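Local coordinates for protein coronin (Toxoplasma gondii, PDB 4OZU) that probably binds actin filaments and contributes to parasite invasion of, and egress from, host cells, this chain being its WD40 beta-propeller domain, at residues 101-106 with 125-130; 138-143 with 178-183; 154-159 with 166-171; 173-178 with 189-194; 184-189 with 198-203. All coordinates share one frame; numbering follows the deposited sequence.

Contact 1. Residues 101-106 with 125-130; sequences DTIVRI and TLTGAL
Leu126 keeps CG beside its own backbone N (chi1 -46°), and Ile106 places CG1 beside its backbone N (chi1 -47°) and folds back at chi2 (-55°); together these bring Leu126 CD1 within 4.1 Å of Ile106 CD1 on one face of the sheet. Closer to the backbone on the same face, Leu126 CB packs on Val104 CB. Val104 and Leu126 are an antiparallel hydrogen-bonded pair: Leu126 N donates to Val104 O at 2.8 Å, almost in line with the carbonyl bond, and Val104 N returns a longer bond of 3.2 Å to Leu126 O. On the side that carries Arg105 and Thr125, the methyl Ile103 CG2 meets Thr125 CG2 at 3.6 Å and also lies over the centre of the Arg105 guanidinium. Asp101 holds that guanidinium end-on, NH1 to OD1 and NH2 to OD2, and OD1 accepts from Ile103 N as well, closing an Asx turn. Past the paired residues, waters take over from direct backbone bonds. One water donates to Thr102 O and Leu126 O and accepts from Ala129 N, and a second joins Thr102 OG1 to Gly128 N; Thr102 CB nevertheless approaches Ala129 O to 3.3 Å. Strands 104-108 and 124-126 are the last two of a four-stranded propeller blade, with 94-99 flanking the former, while Val104 and Ile106 reach Val133 and Trp138 on strand 133-138 of the next blade.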
# COMPACT_ATOMS: atom_id res chain seq x y z
N ASP A 101 -19.01 5.42 -5.91
CA ASP A 101 -20.43 5.47 -5.54
C ASP A 101 -20.61 5.50 -4.01
O ASP A 101 -21.72 5.34 -3.51
CB ASP A 101 -21.21 4.30 -6.15
CG ASP A 101 -20.71 2.93 -5.70
OD1 ASP A 101 -19.94 2.85 -4.71
OD2 ASP A 101 -21.12 1.93 -6.34
N THR A 102 -19.50 5.72 -3.30
CA THR A 102 -19.46 5.96 -1.85
C THR A 102 -19.48 4.69 -1.00
O THR A 102 -19.44 4.76 0.23
CB THR A 102 -20.63 6.87 -1.35
OG1 THR A 102 -21.86 6.13 -1.28
CG2 THR A 102 -20.80 8.10 -2.24
N ILE A 103 -19.50 3.53 -1.65
CA ILE A 103 -19.61 2.26 -0.95
C ILE A 103 -18.26 1.53 -0.89
O ILE A 103 -17.54 1.44 -1.88
CB ILE A 103 -20.67 1.36 -1.63
CG1 ILE A 103 -22.04 2.03 -1.52
CG2 ILE A 103 -20.70 -0.03 -0.99
CD1 ILE A 103 -23.13 1.38 -2.37
N VAL A 104 -17.93 1.02 0.30
CA VAL A 104 -16.80 0.11 0.46
C VAL A 104 -17.36 -1.31 0.46
O VAL A 104 -18.28 -1.62 1.20
CB VAL A 104 -16.00 0.38 1.75
CG1 VAL A 104 -14.86 -0.62 1.89
CG2 VAL A 104 -15.46 1.79 1.76
N ARG A 105 -16.79 -2.16 -0.40
CA ARG A 105 -17.26 -3.53 -0.57
C ARG A 105 -16.18 -4.52 -0.15
O ARG A 105 -15.03 -4.37 -0.53
CB ARG A 105 -17.66 -3.77 -2.02
CG ARG A 105 -18.88 -2.97 -2.46
CD ARG A 105 -19.15 -3.10 -3.95
NE ARG A 105 -20.39 -2.43 -4.34
CZ ARG A 105 -20.50 -1.14 -4.63
NH1 ARG A 105 -19.44 -0.34 -4.57
NH2 ARG A 105 -21.68 -0.63 -4.98
N ILE A 106 -16.57 -5.50 0.66
CA ILE A 106 -15.67 -6.59 1.05
C ILE A 106 -16.03 -7.80 0.20
O ILE A 106 -17.19 -8.20 0.12
CB ILE A 106 -15.78 -6.94 2.55
CG1 ILE A 106 -15.75 -5.68 3.42
CG2 ILE A 106 -14.66 -7.89 2.95
CD1 ILE A 106 -14.56 -4.79 3.20
N THR A 125 -21.20 -5.06 2.67
CA THR A 125 -21.38 -3.80 1.96
C THR A 125 -21.42 -2.68 3.00
O THR A 125 -22.36 -2.59 3.78
CB THR A 125 -22.67 -3.81 1.12
OG1 THR A 125 -22.59 -4.86 0.14
CG2 THR A 125 -22.87 -2.48 0.41
N LEU A 126 -20.37 -1.85 3.02
CA LEU A 126 -20.19 -0.84 4.06
C LEU A 126 -20.61 0.53 3.55
O LEU A 126 -19.91 1.15 2.75
CB LEU A 126 -18.72 -0.81 4.51
CG LEU A 126 -18.09 -2.17 4.80
CD1 LEU A 126 -16.70 -1.97 5.36
CD2 LEU A 126 -18.94 -3.00 5.75
N THR A 127 -21.77 0.98 4.02
CA THR A 127 -22.42 2.18 3.50
C THR A 127 -22.35 3.33 4.50
O THR A 127 -22.14 3.11 5.70
CB THR A 127 -23.90 1.91 3.17
OG1 THR A 127 -24.59 1.52 4.36
CG2 THR A 127 -24.03 0.81 2.12
N GLY A 128 -22.53 4.56 4.01
CA GLY A 128 -22.65 5.72 4.88
C GLY A 128 -21.84 6.93 4.45
O GLY A 128 -22.19 8.06 4.79
N ALA A 129 -20.75 6.70 3.72
CA ALA A 129 -19.92 7.79 3.23
C ALA A 129 -20.75 8.67 2.32
O ALA A 129 -21.55 8.17 1.52
CB ALA A 129 -18.70 7.24 2.49
N LEU A 130 -20.57 9.99 2.44
CA LEU A 130 -21.41 10.94 1.71
C LEU A 130 -20.84 11.31 0.34
O LEU A 130 -21.57 11.82 -0.51
CB LEU A 130 -21.61 12.22 2.54
CG LEU A 130 -22.31 12.05 3.88
CD1 LEU A 130 -22.54 13.40 4.53
CD2 LEU A 130 -23.63 11.30 3.74
O HOH W 1 -19.23 3.93 2.80
O HOH W 2 -22.62 4.59 1.08

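Contact 2. Residues 138-143 with 178-183; sequences WNPAVS and AKWSWK
Asn139 packs over one face of the Trp180 indole, and this is the dense part of the contact. Its CA sits 3.8 Å from the centroid of the five-membered ring, only 7° off the normal, as a CH-pi contact. Because CG is anti to the backbone N (chi1 -169°), the amide extends over the same indole, bringing Asn139 ND2 to 3.4 Å from Trp180 CZ3, above the plane and offset toward the rim, with amide and ring planes 49° apart. The amide is held at both ends: OD1 accepts from Ala141 N in the carbonyl plane, an Asx turn, and from Val142 N above that plane, while ND2 donates to Gly184 O. Trp180 NE1 is bound by Glu137 O. Pro140 continues the close packing, with CD 3.6 Å from Trp180 CB and CG 3.3 Å from Ser181 O. Further along, the fit slackens. Pro140 CB is 4.0 Å from Trp182 CE3, Ala141 CB is 4.3 Å from Lys183 O, and Lys183, partly exposed, has its CB directed away from the loop. The loop between strands 133-138 and 145-150 thus meets the end of strand 175-180 in the following propeller blade; Trp180 also packs on strand 145-150, and Trp379 of helix 376-380 touches Asn139.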
# COMPACT_ATOMS: atom_id res chain seq x y z
N TRP A 138 -6.65 -2.04 5.39
CA TRP A 138 -6.80 -3.01 6.46
C TRP A 138 -5.78 -2.78 7.56
O TRP A 138 -4.61 -2.54 7.29
CB TRP A 138 -6.62 -4.43 5.93
CG TRP A 138 -7.59 -4.88 4.91
CD1 TRP A 138 -7.43 -4.87 3.55
CD2 TRP A 138 -8.87 -5.46 5.15
NE1 TRP A 138 -8.54 -5.40 2.94
CE2 TRP A 138 -9.44 -5.77 3.90
CE3 TRP A 138 -9.60 -5.75 6.31
CZ2 TRP A 138 -10.69 -6.36 3.77
CZ3 TRP A 138 -10.85 -6.32 6.18
CH2 TRP A 138 -11.38 -6.62 4.92
N ASN A 139 -6.24 -2.92 8.80
CA ASN A 139 -5.35 -2.93 9.94
C ASN A 139 -4.37 -4.10 9.81
O ASN A 139 -4.79 -5.22 9.56
CB ASN A 139 -6.15 -3.04 11.23
CG ASN A 139 -5.31 -2.80 12.46
OD1 ASN A 139 -4.36 -3.55 12.74
ND2 ASN A 139 -5.65 -1.76 13.21
N PRO A 140 -3.06 -3.83 9.97
CA PRO A 140 -2.06 -4.89 9.77
C PRO A 140 -1.94 -5.87 10.92
O PRO A 140 -1.26 -6.87 10.77
CB PRO A 140 -0.76 -4.10 9.60
CG PRO A 140 -0.97 -2.87 10.42
CD PRO A 140 -2.43 -2.53 10.25
N ALA A 141 -2.59 -5.59 12.05
CA ALA A 141 -2.47 -6.45 13.23
C ALA A 141 -3.80 -7.07 13.66
O ALA A 141 -3.81 -8.10 14.33
CB ALA A 141 -1.89 -5.67 14.38
N VAL A 142 -4.90 -6.44 13.27
CA VAL A 142 -6.21 -6.81 13.78
C VAL A 142 -7.13 -7.25 12.67
O VAL A 142 -7.36 -6.53 11.71
CB VAL A 142 -6.87 -5.64 14.53
CG1 VAL A 142 -8.16 -6.09 15.23
CG2 VAL A 142 -5.90 -5.03 15.52
N SER A 143 -7.66 -8.46 12.83
CA SER A 143 -8.66 -8.99 11.92
C SER A 143 -9.91 -8.12 11.93
O SER A 143 -10.35 -7.65 12.98
CB SER A 143 -9.01 -10.42 12.32
OG SER A 143 -8.96 -10.59 13.73
N ALA A 178 -4.25 7.61 3.44
CA ALA A 178 -4.54 7.13 4.78
C ALA A 178 -3.84 5.79 4.96
O ALA A 178 -4.02 4.89 4.14
CB ALA A 178 -6.03 7.01 5.02
N LYS A 179 -3.02 5.67 6.00
CA LYS A 179 -2.22 4.48 6.22
C LYS A 179 -2.16 4.13 7.70
O LYS A 179 -2.16 5.01 8.55
CB LYS A 179 -0.80 4.67 5.69
CG LYS A 179 -0.69 4.84 4.18
CD LYS A 179 -0.83 3.52 3.45
CE LYS A 179 -0.86 3.72 1.95
NZ LYS A 179 -1.06 2.44 1.22
N TRP A 180 -2.12 2.83 8.00
CA TRP A 180 -2.00 2.33 9.37
C TRP A 180 -0.56 2.17 9.85
O TRP A 180 0.31 1.71 9.10
CB TRP A 180 -2.65 0.96 9.49
CG TRP A 180 -4.12 0.88 9.42
CD1 TRP A 180 -4.87 0.53 8.34
CD2 TRP A 180 -5.02 1.07 10.50
NE1 TRP A 180 -6.21 0.53 8.68
CE2 TRP A 180 -6.32 0.86 10.01
CE3 TRP A 180 -4.86 1.43 11.84
CZ2 TRP A 180 -7.45 0.98 10.81
CZ3 TRP A 180 -5.97 1.55 12.63
CH2 TRP A 180 -7.26 1.32 12.12
N SER A 181 -0.33 2.51 11.11
CA SER A 181 0.90 2.12 11.80
C SER A 181 1.05 0.60 11.83
O SER A 181 0.06 -0.12 11.93
CB SER A 181 0.88 2.65 13.24
OG SER A 181 1.92 2.08 14.00
N TRP A 182 2.28 0.11 11.77
CA TRP A 182 2.51 -1.32 11.90
C TRP A 182 2.20 -1.84 13.30
O TRP A 182 2.08 -3.04 13.52
CB TRP A 182 3.95 -1.65 11.52
CG TRP A 182 4.11 -1.61 10.05
CD1 TRP A 182 4.56 -0.56 9.30
CD2 TRP A 182 3.78 -2.65 9.12
NE1 TRP A 182 4.53 -0.89 7.96
CE2 TRP A 182 4.05 -2.17 7.83
CE3 TRP A 182 3.26 -3.95 9.26
CZ2 TRP A 182 3.85 -2.94 6.69
CZ3 TRP A 182 3.06 -4.71 8.12
CH2 TRP A 182 3.35 -4.20 6.86
N LYS A 183 2.04 -0.92 14.25
CA LYS A 183 1.58 -1.26 15.59
C LYS A 183 0.07 -1.52 15.59
O LYS A 183 -0.45 -2.16 16.50
CB LYS A 183 1.93 -0.12 16.55
CG LYS A 183 1.59 -0.37 18.00
CD LYS A 183 2.23 0.68 18.89
CE LYS A 183 1.79 0.55 20.34
NZ LYS A 183 2.45 1.57 21.21

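Contact 3. Residues 154-159 with 166-171; sequences TVAFWN and FASVKF
Phe157 and Phe166 make the main side-chain contact of this hairpin. Phe157 CB stands over the Phe166 ring, 4.0 Å from its centroid and 28° off the normal, as a CH-pi contact. Phe166 reaches that place because CG is wedged between its backbone N and carbonyl carbon (chi1 64°), which swings the ring across the neighbouring strand, where its edge meets the Trp158-Asn159 peptide. At the opposite end, Phe171 turns a ring edge to Val155, with CE2 4.2 Å from Val155 CG2. Thr154 and Lys170 cross at about a right angle, Lys170 CG being 3.6 Å from Thr154 OG1.

The backbone sets this register. Val155 N donates to Val169 O at 2.7 Å and Val169 N to Val155 O at 2.9 Å; Phe157 N follows with a 2.8 Å bond to Ala167 O. The last pairing, Phe166 N to Phe157 O, is bent and weak. Further out, Phe380 meets Phe166 edge-to-face, and Leu187 and Val199 of the next propeller blade press on the face that carries Val155 and Phe157. Asp152, just ahead of the hairpin, takes a hydrogen bond from Lys170 NZ at its backbone O and pairs with Thr154 OG1 through OD1; the bend at the end of the lysine also lets NZ donate to Phe171 O.

The two faces therefore differ chemically. Val155, Phe157, Ala167 and Val169 offer hydrocarbon to the adjacent blade, whereas Thr154, Ser168 and Lys170, with Ala156 among them, make the other face largely polar, and there the lysine charge is probably eased by two carbonyl oxygens.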
# COMPACT_ATOMS: atom_id res chain seq x y z
N THR A 154 -13.76 12.76 5.66
CA THR A 154 -14.04 11.80 6.72
C THR A 154 -13.16 10.56 6.63
O THR A 154 -13.03 9.95 5.57
CB THR A 154 -15.50 11.32 6.69
OG1 THR A 154 -16.38 12.44 6.69
CG2 THR A 154 -15.82 10.45 7.90
N VAL A 155 -12.57 10.19 7.76
CA VAL A 155 -11.96 8.87 7.89
C VAL A 155 -12.92 8.03 8.72
O VAL A 155 -13.23 8.38 9.86
CB VAL A 155 -10.59 8.93 8.57
CG1 VAL A 155 -10.01 7.54 8.70
CG2 VAL A 155 -9.65 9.82 7.79
N ALA A 156 -13.39 6.94 8.12
CA ALA A 156 -14.35 6.05 8.76
C ALA A 156 -13.69 4.74 9.12
O ALA A 156 -13.05 4.11 8.28
CB ALA A 156 -15.55 5.80 7.85
N PHE A 157 -13.86 4.32 10.37
CA PHE A 157 -13.30 3.06 10.83
C PHE A 157 -14.39 2.01 10.97
O PHE A 157 -15.43 2.24 11.58
CB PHE A 157 -12.57 3.26 12.16
CG PHE A 157 -11.39 4.17 12.05
CD1 PHE A 157 -10.16 3.68 11.65
CD2 PHE A 157 -11.51 5.51 12.33
CE1 PHE A 157 -9.07 4.53 11.55
CE2 PHE A 157 -10.42 6.35 12.22
CZ PHE A 157 -9.20 5.86 11.84
N TRP A 158 -14.12 0.84 10.39
CA TRP A 158 -15.12 -0.21 10.25
C TRP A 158 -14.70 -1.50 10.92
O TRP A 158 -13.56 -1.93 10.76
CB TRP A 158 -15.37 -0.50 8.77
CG TRP A 158 -16.17 0.53 8.05
CD1 TRP A 158 -15.70 1.59 7.33
CD2 TRP A 158 -17.60 0.59 7.98
NE1 TRP A 158 -16.75 2.30 6.80
CE2 TRP A 158 -17.93 1.71 7.19
CE3 TRP A 158 -18.63 -0.19 8.50
CZ2 TRP A 158 -19.25 2.07 6.92
CZ3 TRP A 158 -19.93 0.16 8.22
CH2 TRP A 158 -20.23 1.28 7.44
N ASN A 159 -15.62 -2.10 11.65
CA ASN A 159 -15.52 -3.51 12.04
C ASN A 159 -16.31 -4.32 11.01
O ASN A 159 -17.53 -4.40 11.09
CB ASN A 159 -16.06 -3.73 13.45
CG ASN A 159 -15.94 -5.17 13.92
OD1 ASN A 159 -15.65 -6.09 13.14
ND2 ASN A 159 -16.18 -5.39 15.21
N PHE A 166 -17.56 2.10 13.69
CA PHE A 166 -17.49 2.30 15.13
C PHE A 166 -16.87 3.64 15.52
O PHE A 166 -16.99 4.07 16.66
CB PHE A 166 -16.72 1.15 15.80
CG PHE A 166 -15.27 1.05 15.40
CD1 PHE A 166 -14.30 1.76 16.09
CD2 PHE A 166 -14.88 0.22 14.37
CE1 PHE A 166 -12.96 1.65 15.75
CE2 PHE A 166 -13.54 0.10 14.02
CZ PHE A 166 -12.58 0.82 14.71
N ALA A 167 -16.21 4.29 14.57
CA ALA A 167 -15.62 5.60 14.82
C ALA A 167 -15.40 6.32 13.51
O ALA A 167 -15.13 5.70 12.48
CB ALA A 167 -14.31 5.46 15.58
N SER A 168 -15.53 7.63 13.54
CA SER A 168 -15.29 8.46 12.37
C SER A 168 -14.64 9.75 12.83
O SER A 168 -14.91 10.24 13.92
CB SER A 168 -16.59 8.75 11.62
OG SER A 168 -17.12 7.57 11.05
N VAL A 169 -13.78 10.29 11.98
CA VAL A 169 -13.16 11.58 12.23
C VAL A 169 -13.22 12.36 10.93
O VAL A 169 -12.82 11.85 9.88
CB VAL A 169 -11.70 11.44 12.71
CG1 VAL A 169 -11.00 12.79 12.75
CG2 VAL A 169 -11.65 10.77 14.08
N LYS A 170 -13.73 13.59 10.99
CA LYS A 170 -13.86 14.41 9.79
C LYS A 170 -12.98 15.65 9.82
O LYS A 170 -13.10 16.50 10.71
CB LYS A 170 -15.31 14.82 9.57
CG LYS A 170 -15.48 15.57 8.26
CD LYS A 170 -16.89 16.00 7.99
CE LYS A 170 -17.01 16.55 6.57
NZ LYS A 170 -15.94 17.55 6.26
N PHE A 171 -12.13 15.75 8.80
CA PHE A 171 -11.33 16.94 8.55
C PHE A 171 -12.07 17.85 7.59
O PHE A 171 -13.02 17.43 6.93
CB PHE A 171 -9.97 16.55 7.99
CG PHE A 171 -9.19 15.65 8.90
CD1 PHE A 171 -8.42 16.18 9.92
CD2 PHE A 171 -9.27 14.28 8.76
CE1 PHE A 171 -7.73 15.36 10.77
CE2 PHE A 171 -8.57 13.45 9.61
CZ PHE A 171 -7.81 13.99 10.62

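Contact 4. Residues 173-178 with 189-194; sequences ESLLSA and CTTKDK
Cys189 faces Leu175 and Ala178 in the hairpin formed by strands 175-180 and 187-191, the first two strands of a propeller blade, where a beta bulge interrupts the antiparallel pairing. Cys189 CB is 3.5 Å from Leu175 CD2 and also lies beside Ala178 CB, on the face they share.

Thr190 makes most of the polar contact. Its N donates to Ser177 O at 3.1 Å, while its O accepts from Leu176 N at 2.9 Å, both donors tilted from the carbonyl planes. The register slips by one between these bonds, leaving Leu176 as the additional residue of the bulge, its CB leaning toward Thr190 OG1. On the opposite face from Cys189, Ser177 OG donates to Thr190 OG1 at 2.7 Å. Both hydroxyls have their oxygen tucked between the backbone N and the carbonyl carbon (chi1 75° and 52°), and each has a further partner at the start of the next blade: Cys221 N on strand 220-223 for the serine, and Cys219 O just ahead of it for the threonine.

Thr191 pairs with Leu175, and its methyl CG2 lies 3.6 Å from Glu173 O, a buried carbonyl without a polar partner in the model. Lys192 then donates from its backbone N to Ser174 O at 2.9 Å, nearly in line with the carbonyl. Its CB lies beside Glu173 CB, whereas its ammonium end leads away. Asp193 contributes CB, 3.7 Å from Glu173 CG, the two carboxylate planes being inclined by 39°. The chain turns here in a type I beta turn, in which Lys194 N donates to Thr191 O at 3.0 Å.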
# COMPACT_ATOMS: atom_id res chain seq x y z
N GLU A 173 -10.88 19.34 4.86
CA GLU A 173 -10.48 19.20 3.47
C GLU A 173 -10.37 17.73 3.06
O GLU A 173 -10.29 16.85 3.91
CB GLU A 173 -9.15 19.91 3.23
CG GLU A 173 -9.22 21.41 3.47
CD GLU A 173 -10.17 22.11 2.52
OE1 GLU A 173 -10.06 21.87 1.29
OE2 GLU A 173 -11.02 22.89 2.99
N SER A 174 -10.37 17.49 1.75
CA SER A 174 -10.38 16.13 1.20
C SER A 174 -9.16 15.33 1.63
O SER A 174 -8.06 15.87 1.74
CB SER A 174 -10.44 16.16 -0.33
OG SER A 174 -11.54 16.92 -0.78
N LEU A 175 -9.36 14.03 1.85
CA LEU A 175 -8.26 13.12 2.12
C LEU A 175 -7.48 12.77 0.85
O LEU A 175 -8.06 12.66 -0.24
CB LEU A 175 -8.79 11.85 2.77
CG LEU A 175 -9.17 12.08 4.23
CD1 LEU A 175 -10.39 11.25 4.61
CD2 LEU A 175 -7.99 11.75 5.13
N LEU A 176 -6.17 12.58 0.99
CA LEU A 176 -5.29 12.27 -0.13
C LEU A 176 -4.55 10.96 0.11
O LEU A 176 -4.09 10.31 -0.83
CB LEU A 176 -4.29 13.40 -0.36
CG LEU A 176 -4.85 14.72 -0.88
CD1 LEU A 176 -3.80 15.81 -0.82
CD2 LEU A 176 -5.36 14.56 -2.30
N SER A 177 -4.43 10.57 1.38
CA SER A 177 -3.87 9.27 1.72
C SER A 177 -4.22 8.91 3.15
O SER A 177 -4.49 9.79 3.98
CB SER A 177 -2.35 9.26 1.52
OG SER A 177 -1.69 9.97 2.55
N ALA A 178 -4.25 7.61 3.44
CA ALA A 178 -4.54 7.13 4.78
C ALA A 178 -3.84 5.79 4.96
O ALA A 178 -4.02 4.89 4.14
CB ALA A 178 -6.03 7.01 5.02
N CYS A 189 -2.98 10.27 7.99
CA CYS A 189 -3.58 10.68 6.73
C CYS A 189 -3.12 12.07 6.34
O CYS A 189 -2.72 12.87 7.18
CB CYS A 189 -5.11 10.64 6.82
SG CYS A 189 -5.82 11.68 8.12
N THR A 190 -3.13 12.33 5.03
CA THR A 190 -2.86 13.65 4.50
C THR A 190 -4.15 14.24 3.95
O THR A 190 -5.00 13.51 3.44
CB THR A 190 -1.80 13.62 3.40
OG1 THR A 190 -2.16 12.65 2.42
CG2 THR A 190 -0.43 13.25 3.99
N THR A 191 -4.28 15.55 4.05
CA THR A 191 -5.44 16.24 3.51
C THR A 191 -5.00 17.38 2.61
O THR A 191 -3.83 17.76 2.58
CB THR A 191 -6.36 16.78 4.63
OG1 THR A 191 -5.57 17.37 5.66
CG2 THR A 191 -7.18 15.64 5.22
N LYS A 192 -5.96 17.91 1.86
CA LYS A 192 -5.68 18.90 0.84
C LYS A 192 -5.22 20.24 1.43
O LYS A 192 -4.69 21.08 0.71
CB LYS A 192 -6.93 19.10 -0.02
CG LYS A 192 -6.65 19.58 -1.43
CD LYS A 192 -7.94 19.75 -2.21
CE LYS A 192 -7.83 20.85 -3.24
NZ LYS A 192 -9.16 21.22 -3.79
N ASP A 193 -5.42 20.43 2.73
CA ASP A 193 -4.92 21.64 3.40
C ASP A 193 -3.44 21.51 3.75
O ASP A 193 -2.91 22.33 4.50
CB ASP A 193 -5.72 21.94 4.67
CG ASP A 193 -5.65 20.84 5.69
OD1 ASP A 193 -5.32 19.69 5.32
OD2 ASP A 193 -5.93 21.11 6.88
N LYS A 194 -2.79 20.48 3.20
CA LYS A 194 -1.34 20.27 3.34
C LYS A 194 -0.98 19.77 4.73
O LYS A 194 0.16 19.90 5.18
CB LYS A 194 -0.55 21.55 3.04
CG LYS A 194 -1.03 22.33 1.82
CD LYS A 194 -0.22 23.60 1.62
CE LYS A 194 -0.91 24.54 0.63
NZ LYS A 194 -0.02 25.63 0.17

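Contact 5. Residues 184-189 with 198-203; sequences GDLLAC and IVDPRA
Leu187 and Val199 pair antiparallel, the short strands 187-189 and 198-200 running 147° apart, with Leu187 N to Val199 O at 2.9 Å and Val199 N to Leu187 O at 2.8 Å, both in the carbonyl planes. Ala188 and Ile198 share one face, where the bent isoleucine chain (chi1 -47°, chi2 -59°) brings CD1 to 3.8 Å from Ala188 CB. Leu186 forks across the strand: CD1 meets Ile198 CG2 at 4.1 Å and CD2 lies 3.7 Å from Asp200 CB. Beyond the strand ends the contact becomes polar. A water donates to Asp185 O and Asp200 OD1 and accepts from Arg202 NE at the guanidinium edge. Arg202 NH2 passes 3.3 Å from Asp185 CB, yet the carboxylate is not its partner: the arginine bonds Trp379 O, Glu383 O and Asn384 OD1, and makes a cation-pi contact with the Trp379 ring. Asp200 OD1 also receives Ala203 N, 3.1 Å away and from above the carboxylate plane, giving an Asx motif that turns the chain after the strand. Leu187 and Val199, on the other face, meet Phe157 of the preceding blade. Such a hairpin of the two middle strands of a four-stranded blade, its faces packed between adjacent blades, is characteristic of the WD40 beta-propeller.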
# COMPACT_ATOMS: atom_id res chain seq x y z
N GLY A 184 -0.61 -0.99 14.58
CA GLY A 184 -2.04 -1.20 14.43
C GLY A 184 -2.92 -0.28 15.27
O GLY A 184 -4.14 -0.46 15.31
N ASP A 185 -2.32 0.70 15.93
CA ASP A 185 -3.09 1.52 16.87
C ASP A 185 -3.48 2.88 16.29
O ASP A 185 -4.53 3.42 16.62
CB ASP A 185 -2.31 1.72 18.18
CG ASP A 185 -0.97 2.39 17.99
OD1 ASP A 185 -0.42 2.37 16.86
OD2 ASP A 185 -0.45 2.91 19.00
N LEU A 186 -2.64 3.41 15.41
CA LEU A 186 -2.83 4.75 14.86
C LEU A 186 -2.91 4.73 13.35
O LEU A 186 -2.34 3.86 12.68
CB LEU A 186 -1.69 5.67 15.30
CG LEU A 186 -1.54 5.88 16.81
CD1 LEU A 186 -0.30 6.71 17.13
CD2 LEU A 186 -2.79 6.53 17.40
N LEU A 187 -3.64 5.71 12.82
CA LEU A 187 -3.74 5.94 11.39
C LEU A 187 -3.12 7.30 11.11
O LEU A 187 -3.23 8.22 11.93
CB LEU A 187 -5.19 5.89 10.93
CG LEU A 187 -5.42 5.97 9.42
CD1 LEU A 187 -5.72 4.59 8.85
CD2 LEU A 187 -6.55 6.93 9.15
N ALA A 188 -2.43 7.42 9.98
CA ALA A 188 -1.95 8.71 9.51
C ALA A 188 -2.62 9.01 8.19
O ALA A 188 -2.84 8.11 7.37
CB ALA A 188 -0.45 8.71 9.36
N CYS A 189 -2.98 10.27 7.99
CA CYS A 189 -3.58 10.68 6.73
C CYS A 189 -3.12 12.07 6.34
O CYS A 189 -2.72 12.87 7.18
CB CYS A 189 -5.11 10.64 6.82
SG CYS A 189 -5.82 11.68 8.12
N ILE A 198 -2.66 12.60 12.54
CA ILE A 198 -2.58 11.32 13.21
C ILE A 198 -3.89 11.07 13.97
O ILE A 198 -4.35 11.93 14.72
CB ILE A 198 -1.41 11.25 14.20
CG1 ILE A 198 -0.12 11.78 13.56
CG2 ILE A 198 -1.23 9.83 14.70
CD1 ILE A 198 0.32 11.03 12.32
N VAL A 199 -4.45 9.88 13.77
CA VAL A 199 -5.77 9.54 14.31
C VAL A 199 -5.73 8.29 15.16
O VAL A 199 -5.17 7.28 14.74
CB VAL A 199 -6.79 9.31 13.18
CG1 VAL A 199 -8.17 9.01 13.75
CG2 VAL A 199 -6.84 10.53 12.26
N ASP A 200 -6.32 8.38 16.35
CA ASP A 200 -6.51 7.23 17.23
C ASP A 200 -7.97 6.77 17.13
O ASP A 200 -8.86 7.41 17.69
CB ASP A 200 -6.15 7.60 18.67
CG ASP A 200 -6.21 6.40 19.63
OD1 ASP A 200 -7.04 5.49 19.42
OD2 ASP A 200 -5.43 6.40 20.61
N PRO A 201 -8.22 5.67 16.41
CA PRO A 201 -9.62 5.27 16.22
C PRO A 201 -10.32 4.77 17.48
O PRO A 201 -11.52 4.99 17.63
CB PRO A 201 -9.53 4.15 15.19
CG PRO A 201 -8.13 3.62 15.31
CD PRO A 201 -7.29 4.80 15.67
N ARG A 202 -9.60 4.10 18.37
CA ARG A 202 -10.22 3.59 19.58
C ARG A 202 -10.60 4.73 20.54
O ARG A 202 -11.48 4.57 21.38
CB ARG A 202 -9.30 2.59 20.27
CG ARG A 202 -9.24 1.25 19.54
CD ARG A 202 -8.25 0.30 20.13
NE ARG A 202 -6.89 0.80 20.00
CZ ARG A 202 -5.82 0.12 20.40
NH1 ARG A 202 -5.95 -1.08 20.95
NH2 ARG A 202 -4.62 0.66 20.25
N ALA A 203 -9.94 5.88 20.39
CA ALA A 203 -10.27 7.07 21.17
C ALA A 203 -11.15 8.01 20.35
O ALA A 203 -11.70 8.98 20.88
CB ALA A 203 -9.00 7.78 21.61
O HOH W 3 -6.56 3.20 18.46

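Overall arrangement
The five contacts are spread over three consecutive blades. Contacts 1 and 3 join the outer strand pairs of two adjacent blades, their centres 12 Å apart, and meet where Leu126 CD1 lies 3.7 Å from Trp158 CG. Contacts 4 and 5 belong to the third blade: they share strand 187-191 and Cys189, with centres 15 Å apart. Contact 3 packs on both, through Phe171 CE2 at 3.6 Å from Cys189 SG and Val155 CG1 at 3.5 Å from Leu187 CD2. Contact 2 bridges the second and third blades nearer the chain centre, its centre about 9 Å from that of contact 5, and Trp180 CH2 reaches Phe157 CE1 of contact 3 at 3.7 Å.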